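Local coordinates for uncharacterized protein DUF849 with a TIM barrel fold (Burkholderia xenovorans LB400, PDB 3E49) that probably cleaves beta-keto acids such as 3-keto-5-aminohexanoate, using a zinc ion held in a TIM-barrel fold, at residues R168-C173 with F196-F201; W231-A236 with Q250-R255. All coordinates share one frame; numbering follows the deposited sequence.

Contact 1 of 2, residues R168-C173 with F196-F201; sequences RFEFEC and FVQTVF
Phe171 and Cys173 bond through their backbones to the parallel strand 196-201. Phe171 N donates to Phe196 O at 2.8 Å, and Gln198 N donates to Phe171 O at 2.7 Å. Cys173 N then donates to Gln198 O at 2.8 Å, and Val200 N closes the run on Cys173 O. Val200 N sits 36° out of the Cys173 carbonyl plane, although its N-H points almost straight at the oxygen.

On the face with Glu170 and Gln198, Glu170 and Phe196 run side by side in the same direction. Glu170 CB lies 3.8 Å from Phe196 CD2. The carboxylate and the ring are nearly parallel, with their planes 18° apart. Glu170 has CG anti to its backbone N (chi1 175°) and stays extended beyond it, which carries the carboxylate past the ring to the side chain of Gln198. On the other face, Cys173 SG meets Val197 CG1 at 4.1 Å. The Phe171 ring turns its edge to the backbone of Phe196, with Phe171 CD2 3.3 Å from Phe196 O.

The Glu170 carboxylate is gripped from outside the pair. OE1 accepts from His50, a zinc ligand, and from Asn84, while OE2 forms a salt bridge with Arg255. Glu170 is therefore a second-shell residue that probably orients His50.

This is the parallel pairing of a beta-alpha-beta unit of the TIM barrel. Helix 176-187 connects the strands and packs on Phe171, Cys173 and Val197. Helix 152-163 covers Phe169 and Phe171, and strand 109-113 pairs with the other edge of 168-173.

Contact 2 of 2, residues W231-A236 with Q250-R255; sequences WSILGA and QGANVR
Trp231 O takes two hydrogen bonds from Asn253. Asn253 N lies 2.8 Å from Trp231 O. Asn253 ND2 lies 3.1 Å from Trp231 O, 40° out of the carbonyl plane. With CG anti to the carbonyl carbon (chi1 -59°), the Asn253 amide comes back to that oxygen, while its OD1 accepts from Ile9 N. The parallel pairing continues as Ile233 N donates to Asn253 O and Arg255 N to Ile233 O. A water bridges Ser232 OG and Val254 O, and the same hydroxyl meets the side-chain amide of Gln198.

In apolar packing, Ala252 CB approaches the indole obliquely, 3.4 Å from Trp231 CE3. Gln250 OE1 is a polar atom at the ring edge, its amide turned 86° to the ring, and accepts from Arg218. Trp231 and Gln250 line the 2-ethoxyethanol pocket.

Leu234 and the extended Arg255 lie side by side. Leu234 CD1 sits over the centre of one guanidinium face, 3.4 Å from Arg255 CZ. Besides Glu170, the guanidinium has a salt-bridge partner in Asp260, close to the zinc site.

Helix 240-248 links the two strands and ends in a Schellman motif with Gly251 as C-prime residue. Strands 195-201 and 10-13 flank the pair, and helix 211-225 packs on Trp231.

Overall arrangement
Both contacts belong to the parallel barrel sheet, and their centres lie about 10 Å apart. They come in series along the chain, and each pairs the two strands of one beta-alpha-beta unit. Helix 176-187 serves contact 1 and helix 240-248 serves contact 2. Helix 211-225 connects the two units, and strands 195-201 and 229-235 pair directly. Four successive barrel strands thus run from 168-173 to 253-256. The first and last of these four are also joined through side chains, by the Glu170 to Arg255 bridge. These charges lie near the zinc held by His50, His52 and Glu259, so both contacts probably contribute to the surroundings of the metal site.

Contact 1 of 2, residues R168-C173 with F196-F201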
ATOM      1  N   ARG A 168       5.742   7.843 -31.067  1.00 28.70           N
ATOM      2  CA  ARG A 168       5.076   7.687 -29.787  1.00 27.31           C
ATOM      3  C   ARG A 168       6.142   7.388 -28.761  1.00 26.09           C
ATOM      4  O   ARG A 168       7.277   7.090 -29.100  1.00 25.66           O
ATOM      5  CB  ARG A 168       3.959   6.666 -29.842  1.00 29.17           C
ATOM      6  CG  ARG A 168       2.811   7.187 -30.749  1.00 30.29           C
ATOM      7  CD  ARG A 168       1.660   6.235 -30.930  1.00 31.68           C
ATOM      8  NE  ARG A 168       1.053   5.956 -29.654  1.00 33.79           N
ATOM      9  CZ  ARG A 168       0.213   6.753 -29.012  1.00 34.37           C
ATOM     10  NH1 ARG A 168      -0.184   7.908 -29.518  1.00 33.34           N
ATOM     11  NH2 ARG A 168      -0.234   6.370 -27.830  1.00 34.04           N
ATOM     12  N   PHE A 169       5.792   7.499 -27.507  1.00 25.82           N
ATOM     13  CA  PHE A 169       6.838   7.448 -26.484  1.00 26.22           C
ATOM     14  C   PHE A 169       6.796   6.341 -25.485  1.00 27.64           C
ATOM     15  O   PHE A 169       5.731   5.880 -25.092  1.00 26.19           O
ATOM     16  CB  PHE A 169       6.826   8.756 -25.717  1.00 28.38           C
ATOM     17  CG  PHE A 169       6.980   9.964 -26.598  1.00 32.47           C
ATOM     18  CD1 PHE A 169       8.230  10.370 -27.025  1.00 34.88           C
ATOM     19  CD2 PHE A 169       5.858  10.674 -27.025  1.00 34.87           C
ATOM     20  CE1 PHE A 169       8.362  11.483 -27.854  1.00 37.72           C
ATOM     21  CE2 PHE A 169       5.992  11.782 -27.862  1.00 38.74           C
ATOM     22  CZ  PHE A 169       7.235  12.185 -28.268  1.00 35.38           C
ATOM     23  N   GLU A 170       8.002   5.940 -25.093  1.00 27.00           N
ATOM     24  CA  GLU A 170       8.225   5.059 -23.967  1.00 29.45           C
ATOM     25  C   GLU A 170       8.511   6.083 -22.866  1.00 28.33           C
ATOM     26  O   GLU A 170       9.600   6.663 -22.834  1.00 28.56           O
ATOM     27  CB  GLU A 170       9.435   4.120 -24.195  1.00 29.37           C
ATOM     28  CG  GLU A 170       9.805   3.234 -22.994  1.00 27.89           C
ATOM     29  CD  GLU A 170      11.172   2.579 -23.098  1.00 32.79           C
ATOM     30  OE1 GLU A 170      11.998   3.013 -23.918  1.00 32.13           O
ATOM     31  OE2 GLU A 170      11.459   1.642 -22.308  1.00 38.20           O
ATOM     32  N   PHE A 171       7.513   6.351 -22.009  1.00 27.03           N
ATOM     33  CA  PHE A 171       7.650   7.302 -20.926  1.00 26.33           C
ATOM     34  C   PHE A 171       8.404   6.622 -19.784  1.00 26.46           C
ATOM     35  O   PHE A 171       7.898   5.688 -19.159  1.00 25.91           O
ATOM     36  CB  PHE A 171       6.285   7.815 -20.450  1.00 26.10           C
ATOM     37  CG  PHE A 171       5.449   8.463 -21.557  1.00 20.87           C
ATOM     38  CD1 PHE A 171       5.687   9.795 -21.897  1.00 22.76           C
ATOM     39  CD2 PHE A 171       4.418   7.776 -22.156  1.00 26.64           C
ATOM     40  CE1 PHE A 171       4.942  10.411 -22.893  1.00 31.03           C
ATOM     41  CE2 PHE A 171       3.686   8.366 -23.195  1.00 23.54           C
ATOM     42  CZ  PHE A 171       3.936   9.708 -23.531  1.00 22.67           C
ATOM     43  N   GLU A 172       9.625   7.088 -19.536  1.00 25.57           N
ATOM     44  CA  GLU A 172      10.491   6.517 -18.528  1.00 25.49           C
ATOM     45  C   GLU A 172      10.222   7.266 -17.261  1.00 22.61           C
ATOM     46  O   GLU A 172      10.566   8.439 -17.147  1.00 23.52           O
ATOM     47  CB  GLU A 172      11.943   6.645 -18.938  1.00 25.31           C
ATOM     48  CG  GLU A 172      12.278   5.790 -20.107  1.00 29.34           C
ATOM     49  CD  GLU A 172      13.714   5.992 -20.577  1.00 32.21           C
ATOM     50  OE1 GLU A 172      14.210   7.161 -20.526  1.00 44.02           O
ATOM     51  OE2 GLU A 172      14.307   4.971 -21.014  1.00 40.05           O
ATOM     52  N   CYS A 173       9.551   6.598 -16.341  1.00 23.01           N
ATOM     53  CA  CYS A 173       9.153   7.211 -15.077  1.00 22.01           C
ATOM     54  C   CYS A 173       9.966   6.588 -13.939  1.00 21.82           C
ATOM     55  O   CYS A 173       9.785   5.424 -13.594  1.00 23.62           O
ATOM     56  CB  CYS A 173       7.660   7.032 -14.861  1.00 22.02           C
ATOM     57  SG  CYS A 173       6.652   7.770 -16.237  1.00 26.19           S
ATOM     58  N   PHE A 196       2.642   4.373 -23.035  1.00 25.99           N
ATOM     59  CA  PHE A 196       3.605   3.310 -22.715  1.00 25.64           C
ATOM     60  C   PHE A 196       4.453   3.804 -21.536  1.00 26.27           C
ATOM     61  O   PHE A 196       5.328   4.666 -21.670  1.00 25.26           O
ATOM     62  CB  PHE A 196       4.424   2.982 -23.951  1.00 26.20           C
ATOM     63  CG  PHE A 196       5.324   1.785 -23.822  1.00 28.65           C
ATOM     64  CD1 PHE A 196       4.953   0.660 -23.085  1.00 31.92           C
ATOM     65  CD2 PHE A 196       6.523   1.742 -24.539  1.00 32.89           C
ATOM     66  CE1 PHE A 196       5.789  -0.455 -23.017  1.00 31.13           C
ATOM     67  CE2 PHE A 196       7.362   0.636 -24.470  1.00 27.62           C
ATOM     68  CZ  PHE A 196       6.979  -0.471 -23.710  1.00 30.93           C
ATOM     69  N   VAL A 197       4.096   3.311 -20.362  1.00 23.83           N
ATOM     70  CA  VAL A 197       4.721   3.771 -19.107  1.00 23.27           C
ATOM     71  C   VAL A 197       5.735   2.735 -18.651  1.00 24.02           C
ATOM     72  O   VAL A 197       5.389   1.585 -18.336  1.00 22.88           O
ATOM     73  CB  VAL A 197       3.646   4.085 -18.060  1.00 24.87           C
ATOM     74  CG1 VAL A 197       4.311   4.485 -16.761  1.00 21.25           C
ATOM     75  CG2 VAL A 197       2.649   5.201 -18.540  1.00 20.92           C
ATOM     76  N   GLN A 198       7.006   3.132 -18.684  1.00 22.10           N
ATOM     77  CA  GLN A 198       8.105   2.280 -18.320  1.00 21.91           C
ATOM     78  C   GLN A 198       8.541   2.762 -16.930  1.00 21.37           C
ATOM     79  O   GLN A 198       9.155   3.829 -16.762  1.00 22.64           O
ATOM     80  CB  GLN A 198       9.267   2.371 -19.319  1.00 23.44           C
ATOM     81  CG  GLN A 198      10.438   1.444 -19.036  1.00 20.44           C
ATOM     82  CD  GLN A 198      10.110   0.008 -19.450  1.00 26.45           C
ATOM     83  OE1 GLN A 198       9.968  -0.877 -18.620  1.00 26.90           O
ATOM     84  NE2 GLN A 198       9.898  -0.204 -20.765  1.00 20.52           N
ATOM     85  N   THR A 199       8.189   1.988 -15.940  1.00 20.60           N
ATOM     86  CA  THR A 199       8.550   2.339 -14.534  1.00 20.26           C
ATOM     87  C   THR A 199       9.904   1.752 -14.263  1.00 20.68           C
ATOM     88  O   THR A 199      10.102   0.537 -14.418  1.00 20.50           O
ATOM     89  CB  THR A 199       7.503   1.862 -13.509  1.00 21.89           C
ATOM     90  OG1 THR A 199       7.315   0.456 -13.615  1.00 20.70           O
ATOM     91  CG2 THR A 199       6.158   2.625 -13.664  1.00 23.28           C
ATOM     92  N   VAL A 200      10.838   2.645 -13.879  1.00 21.34           N
ATOM     93  CA  VAL A 200      12.274   2.354 -13.693  1.00 22.07           C
ATOM     94  C   VAL A 200      12.672   2.338 -12.243  1.00 20.15           C
ATOM     95  O   VAL A 200      12.566   3.371 -11.576  1.00 24.52           O
ATOM     96  CB  VAL A 200      13.157   3.432 -14.393  1.00 22.63           C
ATOM     97  CG1 VAL A 200      14.648   3.104 -14.295  1.00 20.43           C
ATOM     98  CG2 VAL A 200      12.754   3.520 -15.919  1.00 19.64           C
ATOM     99  N   PHE A 201      13.142   1.184 -11.772  1.00 18.97           N
ATOM    100  CA  PHE A 201      13.497   1.009 -10.334  1.00 18.52           C
ATOM    101  C   PHE A 201      14.937   0.723 -10.120  1.00 20.37           C
ATOM    102  O   PHE A 201      15.556   0.018 -10.893  1.00 22.28           O
ATOM    103  CB  PHE A 201      12.749  -0.214  -9.754  1.00 18.15           C
ATOM    104  CG  PHE A 201      11.262  -0.156  -9.965  1.00 21.30           C
ATOM    105  CD1 PHE A 201      10.453   0.513  -9.082  1.00 22.60           C
ATOM    106  CD2 PHE A 201      10.686  -0.733 -11.088  1.00 21.55           C
ATOM    107  CE1 PHE A 201       9.081   0.608  -9.299  1.00 24.75           C
ATOM    108  CE2 PHE A 201       9.303  -0.652 -11.320  1.00 23.24           C
ATOM    109  CZ  PHE A 201       8.502   0.046 -10.422  1.00 24.18           C
TER
HETATM  110  O   HOH W   1       3.255   5.915 -25.496  1.00 21.13           O

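Contact 2 of 2, residues W231-A236 with Q250-R255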
ATOM      1  N   TRP A 231       1.728  -0.809 -19.169  1.00 23.00           N
ATOM      2  CA  TRP A 231       2.776  -0.795 -18.162  1.00 22.79           C
ATOM      3  C   TRP A 231       3.942  -1.707 -18.461  1.00 23.59           C
ATOM      4  O   TRP A 231       3.752  -2.877 -18.803  1.00 23.78           O
ATOM      5  CB  TRP A 231       2.121  -1.207 -16.864  1.00 23.20           C
ATOM      6  CG  TRP A 231       3.026  -1.169 -15.672  1.00 23.45           C
ATOM      7  CD1 TRP A 231       4.066  -0.310 -15.466  1.00 24.73           C
ATOM      8  CD2 TRP A 231       2.883  -1.938 -14.478  1.00 25.01           C
ATOM      9  NE1 TRP A 231       4.607  -0.537 -14.210  1.00 24.85           N
ATOM     10  CE2 TRP A 231       3.899  -1.535 -13.597  1.00 23.96           C
ATOM     11  CE3 TRP A 231       1.999  -2.944 -14.071  1.00 28.60           C
ATOM     12  CZ2 TRP A 231       4.056  -2.110 -12.327  1.00 25.78           C
ATOM     13  CZ3 TRP A 231       2.185  -3.535 -12.812  1.00 25.75           C
ATOM     14  CH2 TRP A 231       3.197  -3.104 -11.970  1.00 23.94           C
ATOM     15  N   SER A 232       5.168  -1.178 -18.298  1.00 21.36           N
ATOM     16  CA  SER A 232       6.342  -2.013 -18.445  1.00 19.06           C
ATOM     17  C   SER A 232       7.227  -1.736 -17.251  1.00 20.01           C
ATOM     18  O   SER A 232       7.274  -0.649 -16.730  1.00 22.12           O
ATOM     19  CB  SER A 232       7.106  -1.742 -19.725  1.00 21.89           C
ATOM     20  OG  SER A 232       8.123  -2.694 -19.926  1.00 24.52           O
ATOM     21  N   ILE A 233       7.931  -2.765 -16.877  1.00 20.76           N
ATOM     22  CA  ILE A 233       8.820  -2.724 -15.726  1.00 19.92           C
ATOM     23  C   ILE A 233      10.274  -2.800 -16.150  1.00 21.68           C
ATOM     24  O   ILE A 233      10.654  -3.688 -16.940  1.00 20.98           O
ATOM     25  CB  ILE A 233       8.501  -3.917 -14.825  1.00 21.10           C
ATOM     26  CG1 ILE A 233       7.140  -3.730 -14.093  1.00 22.76           C
ATOM     27  CG2 ILE A 233       9.583  -4.017 -13.753  1.00 20.58           C
ATOM     28  CD1 ILE A 233       5.898  -4.038 -14.888  1.00 36.17           C
ATOM     29  N   LEU A 234      11.104  -1.909 -15.568  1.00 22.42           N
ATOM     30  CA  LEU A 234      12.526  -1.918 -15.771  1.00 20.00           C
ATOM     31  C   LEU A 234      13.170  -1.926 -14.380  1.00 18.85           C
ATOM     32  O   LEU A 234      13.066  -0.957 -13.666  1.00 21.42           O
ATOM     33  CB  LEU A 234      12.992  -0.650 -16.475  1.00 22.63           C
ATOM     34  CG  LEU A 234      14.418  -0.572 -17.030  1.00 22.98           C
ATOM     35  CD1 LEU A 234      14.654   0.842 -17.603  1.00 24.99           C
ATOM     36  CD2 LEU A 234      15.491  -0.902 -15.993  1.00 23.93           C
ATOM     37  N   GLY A 235      13.739  -3.041 -14.005  1.00 19.79           N
ATOM     38  CA  GLY A 235      14.530  -3.123 -12.783  1.00 20.92           C
ATOM     39  C   GLY A 235      15.986  -3.058 -13.119  1.00 21.89           C
ATOM     40  O   GLY A 235      16.478  -3.860 -13.921  1.00 21.79           O
ATOM     41  N   ALA A 236      16.727  -2.173 -12.429  1.00 22.65           N
ATOM     42  CA  ALA A 236      18.123  -2.000 -12.707  1.00 22.90           C
ATOM     43  C   ALA A 236      18.982  -3.104 -12.069  1.00 23.90           C
ATOM     44  O   ALA A 236      18.720  -3.613 -10.943  1.00 23.89           O
ATOM     45  CB  ALA A 236      18.593  -0.635 -12.259  1.00 22.90           C
ATOM     46  N   GLN A 250       1.251  -9.959 -12.990  1.00 20.91           N
ATOM     47  CA  GLN A 250       0.061  -9.227 -12.757  1.00 22.97           C
ATOM     48  C   GLN A 250      -0.361  -8.451 -13.972  1.00 23.53           C
ATOM     49  O   GLN A 250      -1.021  -7.429 -13.868  1.00 25.23           O
ATOM     50  CB  GLN A 250       0.167  -8.331 -11.520  1.00 21.88           C
ATOM     51  CG  GLN A 250       1.196  -7.241 -11.623  1.00 20.49           C
ATOM     52  CD  GLN A 250       1.410  -6.566 -10.283  1.00 23.04           C
ATOM     53  OE1 GLN A 250       0.658  -5.652  -9.908  1.00 23.83           O
ATOM     54  NE2 GLN A 250       2.435  -6.987  -9.576  1.00 23.85           N
ATOM     55  N   GLY A 251       0.060  -8.944 -15.126  1.00 24.30           N
ATOM     56  CA  GLY A 251      -0.397  -8.387 -16.407  1.00 26.11           C
ATOM     57  C   GLY A 251       0.493  -7.340 -17.051  1.00 26.27           C
ATOM     58  O   GLY A 251       0.153  -6.810 -18.095  1.00 28.99           O
ATOM     59  N   ALA A 252       1.629  -7.022 -16.432  1.00 22.31           N
ATOM     60  CA  ALA A 252       2.500  -6.008 -17.014  1.00 22.88           C
ATOM     61  C   ALA A 252       3.419  -6.575 -18.119  1.00 21.82           C
ATOM     62  O   ALA A 252       3.540  -7.799 -18.317  1.00 22.43           O
ATOM     63  CB  ALA A 252       3.370  -5.394 -15.950  1.00 23.44           C
ATOM     64  N   ASN A 253       4.087  -5.641 -18.791  1.00 22.34           N
ATOM     65  CA  ASN A 253       5.059  -5.928 -19.815  1.00 23.31           C
ATOM     66  C   ASN A 253       6.426  -5.781 -19.204  1.00 22.98           C
ATOM     67  O   ASN A 253       6.539  -5.298 -18.090  1.00 23.37           O
ATOM     68  CB  ASN A 253       4.800  -5.014 -20.984  1.00 23.78           C
ATOM     69  CG  ASN A 253       3.411  -5.232 -21.508  1.00 27.47           C
ATOM     70  OD1 ASN A 253       3.122  -6.292 -22.079  1.00 26.60           O
ATOM     71  ND2 ASN A 253       2.526  -4.272 -21.265  1.00 23.90           N
ATOM     72  N   VAL A 254       7.465  -6.220 -19.903  1.00 23.02           N
ATOM     73  CA  VAL A 254       8.795  -6.290 -19.267  1.00 21.64           C
ATOM     74  C   VAL A 254       9.938  -5.693 -20.089  1.00 21.52           C
ATOM     75  O   VAL A 254       9.930  -5.756 -21.306  1.00 20.47           O
ATOM     76  CB  VAL A 254       9.121  -7.764 -18.965  1.00 23.01           C
ATOM     77  CG1 VAL A 254       8.061  -8.363 -18.012  1.00 22.74           C
ATOM     78  CG2 VAL A 254       9.206  -8.613 -20.284  1.00 19.10           C
ATOM     79  N   ARG A 255      10.961  -5.190 -19.420  1.00 19.11           N
ATOM     80  CA  ARG A 255      12.133  -4.639 -20.096  1.00 19.57           C
ATOM     81  C   ARG A 255      13.361  -5.295 -19.552  1.00 23.13           C
ATOM     82  O   ARG A 255      13.531  -5.383 -18.332  1.00 20.79           O
ATOM     83  CB  ARG A 255      12.250  -3.124 -19.969  1.00 19.12           C
ATOM     84  CG  ARG A 255      13.515  -2.550 -20.523  1.00 17.46           C
ATOM     85  CD  ARG A 255      13.437  -1.090 -20.682  1.00 20.56           C
ATOM     86  NE  ARG A 255      14.769  -0.514 -20.766  1.00 21.57           N
ATOM     87  CZ  ARG A 255      15.038   0.759 -20.982  1.00 22.75           C
ATOM     88  NH1 ARG A 255      14.087   1.625 -21.269  1.00 26.47           N
ATOM     89  NH2 ARG A 255      16.286   1.157 -20.946  1.00 27.07           N
TER
HETATM   90  O   HOH W   2       8.064  -3.663 -22.510  1.00 21.68           O
HETATM   91  O   HOH W   3      13.199  -5.421 -15.637  1.00 19.33           O